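Local coordinates for mitogen-activated protein kinase, putative (Map kinase-like protein) (Leishmania major, PDB 3PG1), which probably binds ATP and transfers its phosphate to serine and threonine residues of protein substrates, as MAP kinases do, at residues A[83-88]-A[335-340]. Sequence-based numbering, arbitrary orientation. Where two conformers were deposited one is given.
Sequences LNHFHH and ERFHFD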
loop_
_atom_site.group_PDB
_atom_site.type_symbol
_atom_site.label_atom_id
_atom_site.label_comp_id
_atom_site.label_asym_id
_atom_site.label_seq_id
_atom_site.Cartn_x
_atom_site.Cartn_y
_atom_site.Cartn_z
ATOM N N LEU A 83 6.855 8.297 -4.134
ATOM C CA LEU A 83 6.401 7.833 -5.461
ATOM C C LEU A 83 7.521 7.875 -6.465
ATOM O O LEU A 83 7.692 6.949 -7.254
ATOM C CB LEU A 83 5.247 8.688 -5.981
ATOM C CG LEU A 83 3.819 8.221 -5.694
ATOM C CD1 LEU A 83 2.818 9.219 -6.287
ATOM C CD2 LEU A 83 3.548 6.805 -6.258
ATOM N N ASN A 84 8.324 8.932 -6.384
ATOM C CA ASN A 84 9.434 9.208 -7.280
ATOM C C ASN A 84 10.718 8.466 -6.963
ATOM O O ASN A 84 11.638 8.460 -7.782
ATOM C CB ASN A 84 9.651 10.723 -7.333
ATOM C CG ASN A 84 10.160 11.227 -8.650
ATOM O OD1 ASN A 84 9.918 10.640 -9.707
ATOM N ND2 ASN A 84 10.919 12.309 -8.603
ATOM N N HIS A 85 10.776 7.804 -5.791
ATOM C CA HIS A 85 11.937 7.037 -5.335
ATOM C C HIS A 85 12.097 5.677 -6.047
ATOM O O HIS A 85 13.217 5.202 -6.234
ATOM C CB HIS A 85 11.855 6.847 -3.811
ATOM C CG HIS A 85 13.089 6.241 -3.220
ATOM N ND1 HIS A 85 14.249 6.978 -3.060
ATOM C CD2 HIS A 85 13.315 4.975 -2.797
ATOM C CE1 HIS A 85 15.143 6.134 -2.576
ATOM N NE2 HIS A 85 14.628 4.920 -2.397
ATOM N N PHE A 86 10.988 5.032 -6.397
ATOM C CA PHE A 86 11.008 3.689 -7.031
ATOM C C PHE A 86 10.836 3.765 -8.541
ATOM O O PHE A 86 10.146 4.643 -9.024
ATOM C CB PHE A 86 9.895 2.812 -6.435
ATOM C CG PHE A 86 10.114 2.621 -4.952
ATOM C CD1 PHE A 86 11.010 1.664 -4.486
ATOM C CD2 PHE A 86 9.506 3.469 -4.026
ATOM C CE1 PHE A 86 11.271 1.541 -3.127
ATOM C CE2 PHE A 86 9.778 3.347 -2.659
ATOM C CZ PHE A 86 10.636 2.372 -2.216
ATOM N N HIS A 87 11.407 2.794 -9.267
ATOM C CA HIS A 87 11.295 2.641 -10.717
ATOM C C HIS A 87 11.282 1.160 -10.918
ATOM O O HIS A 87 12.285 0.567 -11.328
ATOM C CB HIS A 87 12.493 3.295 -11.435
ATOM C CG HIS A 87 12.623 4.748 -11.110
ATOM N ND1 HIS A 87 13.452 5.183 -10.082
ATOM C CD2 HIS A 87 11.948 5.811 -11.608
ATOM C CE1 HIS A 87 13.284 6.493 -10.019
ATOM N NE2 HIS A 87 12.401 6.918 -10.926
ATOM N N HIS A 88 10.173 0.538 -10.512
ATOM C CA HIS A 88 10.074 -0.912 -10.545
ATOM C C HIS A 88 8.696 -1.330 -11.059
ATOM O O HIS A 88 7.716 -0.693 -10.683
ATOM C CB HIS A 88 10.338 -1.478 -9.123
ATOM C CG HIS A 88 10.477 -2.966 -9.086
ATOM N ND1 HIS A 88 9.362 -3.794 -9.072
ATOM C CD2 HIS A 88 11.586 -3.723 -9.023
ATOM C CE1 HIS A 88 9.825 -5.029 -9.027
ATOM N NE2 HIS A 88 11.159 -5.043 -9.007
ATOM N N GLU A 335 17.818 2.521 -3.717
ATOM C CA GLU A 335 18.641 2.725 -2.515
ATOM C C GLU A 335 17.708 3.093 -1.357
ATOM O O GLU A 335 16.526 3.352 -1.568
ATOM C CB GLU A 335 19.642 3.884 -2.750
ATOM C CG GLU A 335 20.606 3.704 -3.914
ATOM C CD GLU A 335 21.424 4.917 -4.326
ATOM O OE1 GLU A 335 20.959 6.062 -4.120
ATOM O OE2 GLU A 335 22.513 4.719 -4.911
ATOM N N ARG A 336 18.230 3.140 -0.120
ATOM C CA ARG A 336 17.454 3.525 1.037
ATOM C C ARG A 336 16.806 4.892 0.882
ATOM O O ARG A 336 17.460 5.851 0.469
ATOM C CB ARG A 336 18.331 3.377 2.295
ATOM C CG ARG A 336 17.714 3.823 3.608
ATOM C CD ARG A 336 18.581 3.356 4.749
ATOM N NE ARG A 336 18.441 1.907 4.959
ATOM C CZ ARG A 336 17.494 1.345 5.709
ATOM N NH1 ARG A 336 16.596 2.098 6.336
ATOM N NH2 ARG A 336 17.427 0.030 5.824
ATOM N N PHE A 337 15.485 4.958 1.148
ATOM C CA PHE A 337 14.744 6.215 1.102
ATOM C C PHE A 337 15.083 7.026 2.373
ATOM O O PHE A 337 15.145 6.473 3.478
ATOM C CB PHE A 337 13.218 5.975 0.993
ATOM C CG PHE A 337 12.397 7.245 1.013
ATOM C CD1 PHE A 337 12.328 8.070 -0.109
ATOM C CD2 PHE A 337 11.715 7.636 2.168
ATOM C CE1 PHE A 337 11.583 9.249 -0.084
ATOM C CE2 PHE A 337 10.957 8.810 2.185
ATOM C CZ PHE A 337 10.923 9.626 1.071
ATOM N N HIS A 338 15.361 8.315 2.185
ATOM C CA HIS A 338 15.657 9.257 3.264
ATOM C C HIS A 338 14.797 10.489 3.063
ATOM O O HIS A 338 14.745 11.038 1.958
ATOM C CB HIS A 338 17.146 9.676 3.284
ATOM C CG HIS A 338 18.108 8.564 3.576
ATOM N ND1 HIS A 338 18.959 8.066 2.596
ATOM C CD2 HIS A 338 18.335 7.895 4.733
ATOM C CE1 HIS A 338 19.664 7.109 3.185
ATOM N NE2 HIS A 338 19.318 6.961 4.468
ATOM N N PHE A 339 14.086 10.889 4.098
ATOM C CA PHE A 339 13.323 12.133 4.093
ATOM C C PHE A 339 13.770 12.933 5.322
ATOM O O PHE A 339 13.724 12.421 6.451
ATOM C CB PHE A 339 11.799 11.911 4.064
ATOM C CG PHE A 339 11.006 13.185 3.841
ATOM C CD1 PHE A 339 10.643 13.582 2.560
ATOM C CD2 PHE A 339 10.645 13.996 4.912
ATOM C CE1 PHE A 339 9.924 14.769 2.350
ATOM C CE2 PHE A 339 9.929 15.181 4.704
ATOM C CZ PHE A 339 9.568 15.558 3.423
ATOM N N ASP A 340 14.277 14.158 5.090
ATOM C CA ASP A 340 14.735 15.018 6.180
ATOM C C ASP A 340 13.500 15.742 6.746
ATOM O O ASP A 340 12.964 16.649 6.110
ATOM C CB ASP A 340 15.826 16.000 5.693
ATOM C CG ASP A 340 16.646 16.650 6.797
ATOM O OD1 ASP A 340 16.051 17.070 7.808
ATOM O OD2 ASP A 340 17.883 16.766 6.631
#
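His85, where helix 70-85 runs out, carries nearly all of the contact and reaches across to Glu335, Arg336 and Phe337. With CG anti to the backbone N (chi1 -172°), its imidazole points at the chain 335-337 and meets it with its far nitrogen. NE2 donates to the carbonyl O of Glu335 at 2.6 Å; the N-H...O angle is 150°, and the acceptor lies almost exactly in the imidazole plane, so the bond helps fix the rotation of the ring. Phe337 covers one imidazole face: its CB lies 3.9 Å from the ring centroid in a CH-pi contact, and its phenyl turns an edge to that face, CD1 standing 3.7 Å from His85 ND1. The two planes meet at 79°, a T-shaped pair. His85 O is also bonded by the hydroxyl of Ser334, so both ends of the residue hold the same extended chain. Next along, CD2 of His85 rests over the rim of one face of the Phe86 ring, which packs on Val149 and Leu150 of helix 133-152. The contact thus ties the C-terminal extension to the end of the kinase N-lobe helix αC, the path this extension takes back to the N-lobe in MAP kinases.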